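Local coordinates for AA10A (Thermobifida fusca, PDB 5UIZ), which probably cleaves crystalline polysaccharides such as cellulose by copper-dependent oxidation, as a lytic polysaccharide monooxygenase of family AA10, at residues L165-L170 / F201-A206; F149-T154 / E171-T176; D102-S107 / S118-G123. One frame throughout, in Å; residues are numbered along the deposited sequence. Where two conformers were deposited one is given.

Contact 1: L165-L170 / F201-A206; sequences LTWDSL and FTIWKA
Phe-201 is the hub here: three side chains of 165-170 close on its ring, and the tightest of them is Leu-170. One methyl of that leucine, CD1, sits 3.9 Å from Phe-201 CD2 and 4.1 Å from Phe-201 CB, the two side chains meeting at about a right angle. Phe-201 gets there because CG is anti to its backbone N (chi1 -174°), which sends the ring out toward the loop. The six-membered ring of Trp-167 and the phenyl ring form an offset edge-to-face pair, planes at 83° and centroids 6.0 Å apart, with the edge of Phe-201 turned to the indole face. The nearest atoms are well off-centre: Trp-167 CH2 lies 4.1 Å from Phe-201 CE2. Ile-203 CD1 lies at the edge of the indole, near its plane, 4.3 Å from Trp-167 CH2. In the AA10 fold, an immunoglobulin-like beta sandwich, this is the face of strand 198-206 turned away from the partner sheet; Thr-202 and Trp-204 point the other way, onto strand 133-140. The loop carrying 165-170 lies between this sheet face and loop 102-107, with Leu-105 on Leu-170, and no hydrogen bond joins the two segments. Between them packing thins at Leu-165, whose CD2 comes no closer than 4.5 Å to Phe-201 CD1; its other neighbours include Cys-106 and Cys-216. Farther out the loop is polar and holds itself: in an ST motif Ser-169 N donates to Thr-166 OG1 (3.0 Å). Trp-167 NE1 is spent on Leu-100 O, which helps set the rotation of the indole. On the solvent side Asp-168 is exposed, and a glycerol, probably from the crystallisation liquor, bonds to Trp-167 O and Asp-168 O.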
ATOM      1  N   LEU A 165     -10.301  -1.953  -5.573  1.00 15.54           N
ATOM      2  CA  LEU A 165      -9.875  -0.605  -5.419  1.00 15.68           C
ATOM      3  C   LEU A 165      -9.827   0.105  -6.759  1.00 14.92           C
ATOM      4  O   LEU A 165      -9.190  -0.373  -7.664  1.00 14.97           O
ATOM      5  CB  LEU A 165      -8.525  -0.570  -4.713  1.00 16.52           C
ATOM      6  CG  LEU A 165      -8.102   0.863  -4.320  1.00 17.75           C
ATOM      7  CD1 LEU A 165      -9.046   1.436  -3.280  1.00 18.10           C
ATOM      8  CD2 LEU A 165      -6.656   0.886  -3.788  1.00 17.38           C
ATOM      9  N   THR A 166     -10.472   1.277  -6.860  1.00 15.04           N
ATOM     10  CA  THR A 166     -10.489   2.039  -8.083  1.00 15.30           C
ATOM     11  C   THR A 166     -10.157   3.493  -7.762  1.00 16.84           C
ATOM     12  O   THR A 166     -10.267   3.948  -6.589  1.00 17.09           O
ATOM     13  CB  THR A 166     -11.881   2.054  -8.744  1.00 15.70           C
ATOM     14  OG1 THR A 166     -12.791   2.775  -7.906  1.00 16.98           O
ATOM     15  CG2 THR A 166     -12.446   0.671  -8.978  1.00 15.16           C
ATOM     16  N   TRP A 167      -9.787   4.219  -8.810  1.00 15.47           N
ATOM     17  CA  TRP A 167      -9.506   5.631  -8.667  1.00 15.49           C
ATOM     18  C   TRP A 167     -10.732   6.381  -8.245  1.00 16.15           C
ATOM     19  O   TRP A 167     -10.607   7.191  -7.375  1.00 14.75           O
ATOM     20  CB  TRP A 167      -8.945   6.253  -9.936  1.00 15.01           C
ATOM     21  CG  TRP A 167      -7.622   5.766 -10.212  1.00 14.81           C
ATOM     22  CD1 TRP A 167      -7.262   4.752 -11.091  1.00 15.35           C
ATOM     23  CD2 TRP A 167      -6.433   6.199  -9.593  1.00 15.20           C
ATOM     24  NE1 TRP A 167      -5.905   4.579 -11.059  1.00 15.88           N
ATOM     25  CE2 TRP A 167      -5.372   5.430 -10.131  1.00 15.68           C
ATOM     26  CE3 TRP A 167      -6.146   7.156  -8.625  1.00 15.42           C
ATOM     27  CZ2 TRP A 167      -4.051   5.630  -9.758  1.00 15.84           C
ATOM     28  CZ3 TRP A 167      -4.852   7.347  -8.261  1.00 16.55           C
ATOM     29  CH2 TRP A 167      -3.813   6.595  -8.822  1.00 16.20           C
ATOM     30  N   ASP A 168     -11.894   6.088  -8.849  0.63 17.42           N
ATOM     31  CA  ASP A 168     -13.190   6.626  -8.390  0.63 19.10           C
ATOM     32  C   ASP A 168     -13.399   6.472  -6.897  0.63 18.08           C
ATOM     33  O   ASP A 168     -13.852   7.401  -6.224  0.63 18.93           O
ATOM     34  CB  ASP A 168     -14.363   6.007  -9.169  0.63 21.83           C
ATOM     35  CG  ASP A 168     -15.711   6.642  -8.818  0.63 23.71           C
ATOM     36  OD1 ASP A 168     -15.868   7.866  -9.039  0.63 26.15           O
ATOM     37  OD2 ASP A 168     -16.611   5.908  -8.325  0.63 25.27           O
ATOM     38  N   SER A 169     -13.039   5.321  -6.360  1.00 16.36           N
ATOM     39  CA  SER A 169     -13.298   5.006  -4.945  1.00 15.99           C
ATOM     40  C   SER A 169     -12.393   5.830  -3.964  1.00 15.20           C
ATOM     41  O   SER A 169     -12.635   5.871  -2.780  1.00 12.66           O
ATOM     42  CB  SER A 169     -13.128   3.490  -4.696  1.00 16.14           C
ATOM     43  OG  SER A 169     -11.762   3.065  -4.711  1.00 14.78           O
ATOM     44  N   LEU A 170     -11.364   6.476  -4.489  1.00 15.55           N
ATOM     45  CA  LEU A 170     -10.368   7.150  -3.676  1.00 17.59           C
ATOM     46  C   LEU A 170     -10.502   8.668  -3.723  1.00 18.81           C
ATOM     47  O   LEU A 170     -10.807   9.230  -4.783  1.00 16.90           O
ATOM     48  CB  LEU A 170      -8.998   6.798  -4.224  1.00 17.61           C
ATOM     49  CG  LEU A 170      -8.552   5.382  -3.952  1.00 17.16           C
ATOM     50  CD1 LEU A 170      -7.229   5.220  -4.687  1.00 18.57           C
ATOM     51  CD2 LEU A 170      -8.340   5.115  -2.478  1.00 17.73           C
ATOM     52  N   PHE A 201      -4.193   4.590   0.255  1.00 14.08           N
ATOM     53  CA  PHE A 201      -3.285   4.413  -0.880  1.00 14.16           C
ATOM     54  C   PHE A 201      -2.231   5.525  -0.985  1.00 13.90           C
ATOM     55  O   PHE A 201      -2.561   6.686  -1.238  1.00 16.22           O
ATOM     56  CB  PHE A 201      -4.123   4.276  -2.139  1.00 13.50           C
ATOM     57  CG  PHE A 201      -3.341   3.958  -3.350  1.00 15.42           C
ATOM     58  CD1 PHE A 201      -2.633   2.811  -3.419  1.00 16.07           C
ATOM     59  CD2 PHE A 201      -3.327   4.831  -4.449  1.00 16.56           C
ATOM     60  CE1 PHE A 201      -1.884   2.482  -4.553  1.00 17.82           C
ATOM     61  CE2 PHE A 201      -2.583   4.519  -5.561  1.00 17.59           C
ATOM     62  CZ  PHE A 201      -1.869   3.331  -5.625  1.00 17.11           C
ATOM     63  N   THR A 202      -0.983   5.172  -0.753  1.00 14.19           N
ATOM     64  CA  THR A 202       0.137   6.113  -0.718  1.00 15.07           C
ATOM     65  C   THR A 202       1.027   5.954  -1.981  1.00 15.00           C
ATOM     66  O   THR A 202       1.461   4.840  -2.334  1.00 15.22           O
ATOM     67  CB  THR A 202       0.989   5.898   0.548  1.00 15.46           C
ATOM     68  OG1 THR A 202       0.180   6.082   1.695  1.00 16.56           O
ATOM     69  CG2 THR A 202       2.125   6.878   0.632  1.00 15.97           C
ATOM     70  N   ILE A 203       1.205   7.074  -2.667  1.00 14.58           N
ATOM     71  CA  ILE A 203       2.089   7.214  -3.790  1.00 14.83           C
ATOM     72  C   ILE A 203       3.351   7.966  -3.362  1.00 15.40           C
ATOM     73  O   ILE A 203       3.340   9.145  -2.966  1.00 13.64           O
ATOM     74  CB  ILE A 203       1.456   7.989  -4.959  1.00 15.12           C
ATOM     75  CG1 ILE A 203       0.098   7.395  -5.352  1.00 15.84           C
ATOM     76  CG2 ILE A 203       2.372   7.921  -6.185  1.00 15.40           C
ATOM     77  CD1 ILE A 203      -0.560   8.187  -6.482  1.00 16.41           C
ATOM     78  N   TRP A 204       4.460   7.264  -3.483  1.00 16.49           N
ATOM     79  CA  TRP A 204       5.724   7.795  -3.083  1.00 16.63           C
ATOM     80  C   TRP A 204       6.559   7.871  -4.322  1.00 16.24           C
ATOM     81  O   TRP A 204       6.820   6.874  -4.960  1.00 17.36           O
ATOM     82  CB  TRP A 204       6.346   6.921  -1.965  1.00 17.33           C
ATOM     83  CG  TRP A 204       7.812   7.089  -1.826  1.00 17.85           C
ATOM     84  CD1 TRP A 204       8.521   8.250  -1.922  1.00 18.71           C
ATOM     85  CD2 TRP A 204       8.752   6.063  -1.572  1.00 18.46           C
ATOM     86  NE1 TRP A 204       9.844   8.000  -1.727  1.00 19.32           N
ATOM     87  CE2 TRP A 204      10.019   6.669  -1.503  1.00 18.70           C
ATOM     88  CE3 TRP A 204       8.640   4.688  -1.349  1.00 19.74           C
ATOM     89  CZ2 TRP A 204      11.197   5.948  -1.287  1.00 20.22           C
ATOM     90  CZ3 TRP A 204       9.811   3.941  -1.127  1.00 20.77           C
ATOM     91  CH2 TRP A 204      11.077   4.575  -1.114  1.00 20.78           C
ATOM     92  N   LYS A 205       6.945   9.098  -4.667  1.00 16.48           N
ATOM     93  CA  LYS A 205       7.773   9.387  -5.817  1.00 17.52           C
ATOM     94  C   LYS A 205       9.199   9.625  -5.297  1.00 17.44           C
ATOM     95  O   LYS A 205       9.449  10.611  -4.580  1.00 16.09           O
ATOM     96  CB  LYS A 205       7.270  10.666  -6.518  1.00 18.51           C
ATOM     97  CG  LYS A 205       8.216  11.210  -7.567  1.00 20.97           C
ATOM     98  CD  LYS A 205       8.390  10.199  -8.696  1.00 23.15           C
ATOM     99  CE  LYS A 205       9.106  10.795  -9.909  1.00 24.74           C
ATOM    100  NZ  LYS A 205      10.504  11.170  -9.607  1.00 28.35           N
ATOM    101  N   ALA A 206      10.090   8.700  -5.620  1.00 17.86           N
ATOM    102  CA  ALA A 206      11.487   8.768  -5.226  1.00 19.66           C
ATOM    103  C   ALA A 206      12.154   9.870  -5.983  1.00 19.50           C
ATOM    104  O   ALA A 206      11.689  10.229  -7.066  1.00 22.76           O
ATOM    105  CB  ALA A 206      12.195   7.448  -5.500  1.00 19.91           C
TER

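Contact 2: F149-T154 / E171-T176; sequences FLVYVT and ELVHQT
Two first torsions set up the meeting of Leu-172 with Tyr-152: the leucine holds CG anti to the backbone N (chi1 178°), while the tyrosine holds its own CG beside the N (chi1 -66°). The leucine thereby lies over the phenol. Its CD1 stands 3.9 Å from the centroid of the Tyr-152 ring and only 14° off the ring normal, a CH-pi contact over the face, and Leu-172 CB follows at 3.7 Å from Tyr-152 CE2. Beyond this pair the register slips by one residue. Val-173 and His-174 both face Val-151, a classic beta bulge, and Val-151 O takes two donors in its carbonyl plane: Val-173 N at 2.9 Å and, along a more bent bond, His-174 N at 3.2 Å. Regular antiparallel bonding flanks the bulge, with the hydrogen-bonded pair Val-153 and Glu-171 on one side and, on the other, Val-151 N to His-174 O and Thr-176 N to Phe-149 O. In the beta sandwich this is the rim of the larger sheet, where strand 170-175 takes 146-154 as its neighbour. The bulge leaves Val-173 CG2, in the crowded position between N and carbonyl carbon, over the strand edge, 3.3 Å from Val-151 O and 3.7 Å from Val-153 CG2. Val-151 and His-174 share the face that looks toward Phe-187 of the opposing sheet; Leu-150, Tyr-152, Leu-172 and Gln-175 share the other. There Leu-150 and Gln-175 run side by side, though the amide end of the glutamine leads away from strand 149-154. At the end toward the copper site a side chain replaces the backbone as acceptor: Phe-149 N donates to Thr-176 OG1, 3.0 Å away. Thr-176 OG1 also lies in the plane of the phenyl ring, at its edge, 3.4 Å from Phe-149 CD2.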
ATOM      1  N   PHE A 149       4.797  12.863  -1.810  1.00 16.24           N
ATOM      2  CA  PHE A 149       3.921  11.764  -1.491  1.00 17.32           C
ATOM      3  C   PHE A 149       2.525  12.237  -1.786  1.00 17.63           C
ATOM      4  O   PHE A 149       2.214  13.421  -1.486  1.00 18.61           O
ATOM      5  CB  PHE A 149       3.956  11.453  -0.019  1.00 18.08           C
ATOM      6  CG  PHE A 149       5.253  10.927   0.453  1.00 17.51           C
ATOM      7  CD1 PHE A 149       5.490   9.556   0.456  1.00 17.68           C
ATOM      8  CD2 PHE A 149       6.212  11.775   0.933  1.00 16.61           C
ATOM      9  CE1 PHE A 149       6.681   9.050   0.905  1.00 17.71           C
ATOM     10  CE2 PHE A 149       7.412  11.277   1.403  1.00 16.63           C
ATOM     11  CZ  PHE A 149       7.653   9.908   1.388  1.00 16.92           C
ATOM     12  N   LEU A 150       1.715  11.373  -2.386  1.00 16.59           N
ATOM     13  CA  LEU A 150       0.234  11.581  -2.459  1.00 16.97           C
ATOM     14  C   LEU A 150      -0.460  10.538  -1.606  1.00 16.17           C
ATOM     15  O   LEU A 150      -0.068   9.398  -1.631  1.00 18.35           O
ATOM     16  CB  LEU A 150      -0.254  11.460  -3.901  1.00 17.12           C
ATOM     17  CG  LEU A 150       0.430  12.449  -4.828  1.00 19.21           C
ATOM     18  CD1 LEU A 150       0.056  12.206  -6.284  1.00 20.52           C
ATOM     19  CD2 LEU A 150       0.081  13.866  -4.433  1.00 20.37           C
ATOM     20  N   VAL A 151      -1.433  10.923  -0.799  1.00 14.48           N
ATOM     21  CA  VAL A 151      -2.132   9.977   0.043  1.00 14.64           C
ATOM     22  C   VAL A 151      -3.588  10.065  -0.273  1.00 15.28           C
ATOM     23  O   VAL A 151      -4.196  11.136  -0.080  1.00 15.27           O
ATOM     24  CB  VAL A 151      -1.888  10.247   1.533  1.00 14.31           C
ATOM     25  CG1 VAL A 151      -2.608   9.210   2.399  1.00 15.11           C
ATOM     26  CG2 VAL A 151      -0.417  10.190   1.857  1.00 13.25           C
ATOM     27  N   TYR A 152      -4.128   8.953  -0.791  1.00 15.28           N
ATOM     28  CA  TYR A 152      -5.528   8.802  -1.072  1.00 14.62           C
ATOM     29  C   TYR A 152      -6.181   7.898  -0.009  1.00 14.22           C
ATOM     30  O   TYR A 152      -5.548   6.986   0.543  1.00 15.45           O
ATOM     31  CB  TYR A 152      -5.697   8.172  -2.443  1.00 16.72           C
ATOM     32  CG  TYR A 152      -5.245   9.016  -3.594  1.00 18.26           C
ATOM     33  CD1 TYR A 152      -3.915   9.053  -3.972  1.00 18.32           C
ATOM     34  CD2 TYR A 152      -6.168   9.752  -4.336  1.00 20.24           C
ATOM     35  CE1 TYR A 152      -3.495   9.835  -5.005  1.00 19.73           C
ATOM     36  CE2 TYR A 152      -5.751  10.507  -5.395  1.00 21.37           C
ATOM     37  CZ  TYR A 152      -4.404  10.561  -5.711  1.00 21.24           C
ATOM     38  OH  TYR A 152      -3.996  11.309  -6.741  1.00 25.25           O
ATOM     39  N   VAL A 153      -7.454   8.119   0.276  1.00 13.38           N
ATOM     40  CA  VAL A 153      -8.219   7.230   1.155  1.00 14.06           C
ATOM     41  C   VAL A 153      -9.575   6.943   0.504  1.00 14.10           C
ATOM     42  O   VAL A 153     -10.216   7.866  -0.104  1.00 13.28           O
ATOM     43  CB  VAL A 153      -8.414   7.786   2.598  1.00 13.92           C
ATOM     44  CG1 VAL A 153      -9.005   6.713   3.500  1.00 14.60           C
ATOM     45  CG2 VAL A 153      -7.069   8.168   3.209  1.00 15.11           C
ATOM     46  N   THR A 154     -10.011   5.695   0.631  1.00 12.42           N
ATOM     47  CA  THR A 154     -11.311   5.297   0.122  1.00 13.59           C
ATOM     48  C   THR A 154     -12.469   6.149   0.741  1.00 14.62           C
ATOM     49  O   THR A 154     -12.390   6.594   1.884  1.00 13.46           O
ATOM     50  CB  THR A 154     -11.597   3.801   0.386  1.00 13.02           C
ATOM     51  OG1 THR A 154     -11.242   3.463   1.717  1.00 13.06           O
ATOM     52  CG2 THR A 154     -10.769   2.942  -0.569  1.00 13.44           C
ATOM     53  N   GLU A 171     -10.221   9.340  -2.614  1.00 19.39           N
ATOM     54  CA  GLU A 171     -10.029  10.795  -2.687  1.00 23.57           C
ATOM     55  C   GLU A 171      -8.686  11.186  -2.136  1.00 20.83           C
ATOM     56  O   GLU A 171      -8.232  10.611  -1.165  1.00 19.48           O
ATOM     57  CB  GLU A 171     -11.111  11.530  -1.912  1.00 28.34           C
ATOM     58  CG  GLU A 171     -12.433  11.599  -2.671  1.00 37.07           C
ATOM     59  CD  GLU A 171     -13.575  12.218  -1.856  1.00 44.67           C
ATOM     60  OE1 GLU A 171     -13.493  12.228  -0.586  1.00 55.68           O
ATOM     61  OE2 GLU A 171     -14.555  12.684  -2.492  1.00 46.05           O
ATOM     62  N   LEU A 172      -8.064  12.163  -2.765  1.00 18.67           N
ATOM     63  CA  LEU A 172      -6.780  12.669  -2.335  1.00 20.18           C
ATOM     64  C   LEU A 172      -6.997  13.445  -1.062  1.00 19.68           C
ATOM     65  O   LEU A 172      -7.840  14.346  -1.042  1.00 18.33           O
ATOM     66  CB  LEU A 172      -6.214  13.557  -3.435  1.00 22.02           C
ATOM     67  CG  LEU A 172      -4.879  14.214  -3.127  1.00 23.56           C
ATOM     68  CD1 LEU A 172      -3.817  13.160  -2.985  1.00 24.53           C
ATOM     69  CD2 LEU A 172      -4.568  15.164  -4.276  1.00 25.59           C
ATOM     70  N   VAL A 173      -6.375  12.996   0.035  1.00 18.79           N
ATOM     71  CA  VAL A 173      -6.505  13.670   1.327  1.00 18.43           C
ATOM     72  C   VAL A 173      -5.215  14.412   1.781  1.00 17.31           C
ATOM     73  O   VAL A 173      -5.241  15.156   2.763  1.00 15.76           O
ATOM     74  CB  VAL A 173      -6.911  12.715   2.457  1.00 18.84           C
ATOM     75  CG1 VAL A 173      -8.232  12.083   2.171  1.00 19.81           C
ATOM     76  CG2 VAL A 173      -5.873  11.657   2.739  1.00 20.18           C
ATOM     77  N   HIS A 174      -4.099  14.106   1.129  1.00 16.64           N
ATOM     78  CA  HIS A 174      -2.842  14.678   1.474  1.00 17.53           C
ATOM     79  C   HIS A 174      -1.855  14.678   0.347  1.00 17.27           C
ATOM     80  O   HIS A 174      -1.752  13.749  -0.452  1.00 17.43           O
ATOM     81  CB  HIS A 174      -2.246  14.008   2.701  1.00 18.07           C
ATOM     82  CG  HIS A 174      -1.234  14.854   3.385  1.00 19.69           C
ATOM     83  ND1 HIS A 174      -1.573  15.807   4.322  1.00 22.33           N
ATOM     84  CD2 HIS A 174       0.115  14.897   3.263  1.00 20.58           C
ATOM     85  CE1 HIS A 174      -0.467  16.395   4.755  1.00 24.48           C
ATOM     86  NE2 HIS A 174       0.571  15.851   4.133  1.00 23.65           N
ATOM     87  N   GLN A 175      -1.093  15.752   0.297  1.00 19.24           N
ATOM     88  CA  GLN A 175      -0.075  15.949  -0.684  1.00 21.48           C
ATOM     89  C   GLN A 175       1.072  16.652   0.061  1.00 23.50           C
ATOM     90  O   GLN A 175       0.865  17.655   0.729  1.00 25.76           O
ATOM     91  CB  GLN A 175      -0.585  16.822  -1.796  1.00 24.50           C
ATOM     92  CG  GLN A 175       0.545  17.288  -2.695  1.00 27.94           C
ATOM     93  CD  GLN A 175       0.202  18.542  -3.432  1.00 30.48           C
ATOM     94  OE1 GLN A 175      -0.955  18.934  -3.479  1.00 41.60           O
ATOM     95  NE2 GLN A 175       1.183  19.174  -4.007  1.00 29.56           N
ATOM     96  N   THR A 176       2.265  16.114  -0.055  1.00 21.76           N
ATOM     97  CA  THR A 176       3.454  16.742   0.505  1.00 20.54           C
ATOM     98  C   THR A 176       4.300  17.310  -0.609  1.00 19.31           C
ATOM     99  O   THR A 176       4.098  17.004  -1.766  1.00 21.98           O
ATOM    100  CB  THR A 176       4.335  15.734   1.278  1.00 18.75           C
ATOM    101  OG1 THR A 176       5.082  14.901   0.372  1.00 17.09           O
ATOM    102  CG2 THR A 176       3.536  14.918   2.226  1.00 20.00           C
TER

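Contact 3: D102-S107 / S118-G123; sequences DGQLCS and SMDAVG
Asp-120 OD1 accepts two bonds: Ser-107 N donates to it at 2.8 Å, coming from above the carboxylate plane (42° out of it), and water 2 donates to it at 2.7 Å. That water in turn accepts from Cys-106 N, so it relays the aspartate to a second amide of 102-107. Ser-107 OG meets Asp-120 OD2 on the syn side, tilted 26° out of the carboxylate plane, at 2.7 Å. Chi1 of Ser-107, at 73°, places OG between the backbone N and the carbonyl carbon, and one residue thus offers both donors to one carboxylate, holding it against rotation. Ser-107 OG also accepts from Leu-110 N. Water 1 adds a bridge between backbones, donating to Gly-103 O at 2.8 Å and to Asp-120 O at 2.6 Å. The apolar part is small: Cys-106 CB touches Met-119 CB at 3.8 Å, while Cys-106 SG forms a disulfide with Cys-216 of strand 211-221. Together these tie two loops on either side of helix 111-114, consistent with the L2 region of AA10 enzymes, the helix-and-loop insertion that follows the first strand of the sandwich.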
ATOM      1  N   ASP A 102      -7.913   0.622 -13.007  1.00 13.26           N
ATOM      2  CA  ASP A 102      -8.792   0.279 -11.895  1.00 14.12           C
ATOM      3  C   ASP A 102      -8.673  -1.218 -11.531  1.00 15.38           C
ATOM      4  O   ASP A 102      -8.561  -2.108 -12.410  1.00 15.21           O
ATOM      5  CB  ASP A 102     -10.229   0.622 -12.208  1.00 14.51           C
ATOM      6  CG  ASP A 102     -10.521   2.100 -12.079  1.00 14.37           C
ATOM      7  OD1 ASP A 102      -9.825   2.863 -11.323  1.00 14.82           O
ATOM      8  OD2 ASP A 102     -11.496   2.500 -12.728  1.00 14.76           O
ATOM      9  N   GLY A 103      -8.615  -1.476 -10.229  1.00 15.24           N
ATOM     10  CA  GLY A 103      -8.522  -2.811  -9.761  1.00 15.11           C
ATOM     11  C   GLY A 103      -7.117  -3.335  -9.776  1.00 16.22           C
ATOM     12  O   GLY A 103      -6.912  -4.468  -9.357  1.00 16.77           O
ATOM     13  N   GLN A 104      -6.149  -2.527 -10.218  1.00 15.48           N
ATOM     14  CA  GLN A 104      -4.758  -2.921 -10.164  1.00 15.89           C
ATOM     15  C   GLN A 104      -3.925  -1.909  -9.487  1.00 15.55           C
ATOM     16  O   GLN A 104      -2.746  -1.840  -9.760  1.00 18.70           O
ATOM     17  CB  GLN A 104      -4.190  -3.166 -11.563  1.00 16.24           C
ATOM     18  CG  GLN A 104      -4.983  -4.143 -12.429  1.00 15.80           C
ATOM     19  CD  GLN A 104      -4.354  -4.294 -13.797  1.00 17.13           C
ATOM     20  OE1 GLN A 104      -3.302  -3.682 -14.105  1.00 18.21           O
ATOM     21  NE2 GLN A 104      -4.936  -5.142 -14.606  1.00 18.39           N
ATOM     22  N   LEU A 105      -4.514  -1.117  -8.620  1.00 14.25           N
ATOM     23  CA  LEU A 105      -3.756  -0.092  -7.928  1.00 14.84           C
ATOM     24  C   LEU A 105      -2.786  -0.694  -6.964  1.00 15.40           C
ATOM     25  O   LEU A 105      -1.576  -0.322  -6.968  1.00 15.41           O
ATOM     26  CB  LEU A 105      -4.655   0.886  -7.183  1.00 14.57           C
ATOM     27  CG  LEU A 105      -5.292   1.993  -8.010  1.00 15.15           C
ATOM     28  CD1 LEU A 105      -6.328   1.391  -8.965  1.00 15.40           C
ATOM     29  CD2 LEU A 105      -5.971   3.002  -7.118  1.00 17.01           C
ATOM     30  N   CYS A 106      -3.280  -1.626  -6.140  1.00 16.00           N
ATOM     31  CA  CYS A 106      -2.434  -2.176  -5.084  1.00 17.00           C
ATOM     32  C   CYS A 106      -1.289  -2.993  -5.629  1.00 16.16           C
ATOM     33  O   CYS A 106      -0.226  -3.068  -4.979  1.00 16.69           O
ATOM     34  CB  CYS A 106      -3.258  -2.980  -4.081  1.00 19.88           C
ATOM     35  SG  CYS A 106      -4.521  -1.909  -3.289  1.00 25.02           S
ATOM     36  N   SER A 107      -1.449  -3.554  -6.816  1.00 13.76           N
ATOM     37  CA  SER A 107      -0.337  -4.249  -7.455  1.00 14.11           C
ATOM     38  C   SER A 107       0.616  -3.321  -8.253  1.00 14.08           C
ATOM     39  O   SER A 107       1.525  -3.812  -8.837  1.00 14.11           O
ATOM     40  CB  SER A 107      -0.820  -5.354  -8.380  1.00 13.18           C
ATOM     41  OG  SER A 107      -1.392  -4.756  -9.554  1.00 13.22           O
ATOM     42  N   SER A 118      -1.511 -10.356  -6.206  1.00 14.14           N
ATOM     43  CA  SER A 118      -2.375 -10.792  -5.094  1.00 14.08           C
ATOM     44  C   SER A 118      -2.807  -9.636  -4.116  1.00 13.58           C
ATOM     45  O   SER A 118      -3.749  -9.772  -3.364  1.00 13.75           O
ATOM     46  CB  SER A 118      -1.674 -11.953  -4.321  1.00 13.69           C
ATOM     47  OG  SER A 118      -0.468 -11.459  -3.775  1.00 13.60           O
ATOM     48  N   MET A 119      -2.094  -8.528  -4.157  0.67 14.46           N
ATOM     49  CA  MET A 119      -2.451  -7.325  -3.411  0.67 15.91           C
ATOM     50  C   MET A 119      -3.723  -6.699  -3.891  0.67 15.49           C
ATOM     51  O   MET A 119      -4.301  -5.929  -3.168  0.67 16.10           O
ATOM     52  CB  MET A 119      -1.360  -6.256  -3.537  0.67 18.02           C
ATOM     53  CG  MET A 119      -0.046  -6.606  -2.894  0.67 20.25           C
ATOM     54  SD  MET A 119      -0.305  -7.244  -1.248  0.67 24.31           S
ATOM     55  CE  MET A 119       0.153  -8.962  -1.390  0.67 24.20           C
ATOM     56  N   ASP A 120      -4.101  -6.995  -5.127  1.00 14.49           N
ATOM     57  CA  ASP A 120      -5.323  -6.563  -5.730  1.00 15.17           C
ATOM     58  C   ASP A 120      -6.543  -7.376  -5.289  1.00 15.29           C
ATOM     59  O   ASP A 120      -7.652  -7.039  -5.696  1.00 13.72           O
ATOM     60  CB  ASP A 120      -5.228  -6.676  -7.278  1.00 14.92           C
ATOM     61  CG  ASP A 120      -4.239  -5.672  -7.931  1.00 16.31           C
ATOM     62  OD1 ASP A 120      -3.993  -4.549  -7.341  1.00 17.93           O
ATOM     63  OD2 ASP A 120      -3.771  -5.983  -9.066  1.00 13.35           O
ATOM     64  N   ALA A 121      -6.362  -8.453  -4.525  1.00 16.04           N
ATOM     65  CA  ALA A 121      -7.492  -9.310  -4.216  1.00 17.48           C
ATOM     66  C   ALA A 121      -8.441  -8.609  -3.243  1.00 17.23           C
ATOM     67  O   ALA A 121      -8.053  -7.746  -2.462  1.00 16.66           O
ATOM     68  CB  ALA A 121      -7.053 -10.702  -3.706  1.00 17.71           C
ATOM     69  N   VAL A 122      -9.683  -9.054  -3.299  1.00 17.43           N
ATOM     70  CA  VAL A 122     -10.780  -8.500  -2.546  1.00 17.54           C
ATOM     71  C   VAL A 122     -11.022  -9.439  -1.379  1.00 17.02           C
ATOM     72  O   VAL A 122     -11.183 -10.641  -1.562  1.00 15.99           O
ATOM     73  CB  VAL A 122     -11.968  -8.354  -3.519  1.00 19.64           C
ATOM     74  CG1 VAL A 122     -13.281  -8.185  -2.835  1.00 19.99           C
ATOM     75  CG2 VAL A 122     -11.721  -7.166  -4.462  1.00 20.19           C
ATOM     76  N   GLY A 123     -11.033  -8.891  -0.163  1.00 16.67           N
ATOM     77  CA  GLY A 123     -11.526  -9.623   0.997  1.00 16.26           C
ATOM     78  C   GLY A 123     -11.136  -8.981   2.293  1.00 16.91           C
ATOM     79  O   GLY A 123     -10.801  -7.823   2.295  1.00 15.46           O
TER
HETATM   80  O   HOH W   1      -8.766  -5.892  -7.752  0.70 18.77           O
HETATM   81  O   HOH W   2      -5.882  -2.793  -6.570  1.00 17.21           O

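Contact 1 sits in the middle, its centre about 7 Å from that of contact 2 and about 11 Å from that of contact 3. It joins contact 2 through the sheet, strands 198-206 and 146-154 being neighbours with a probable bond from Phe-201 N to Tyr-152 O (2.8 Å). Toward contact 3 the loop 165-170 is held by Asp-102 OD1, 2.9 Å from Trp-167 N, and Leu-170 CD1 packs on Leu-105 CD2 at 3.5 Å. Contacts 2 and 3 do not touch; their nearest atoms are about 7 Å apart. Copper, bound by His-37 and His-144, lies about 12 Å from the Phe-149 side chain of contact 2, while contacts 1 and 3 are away from that site.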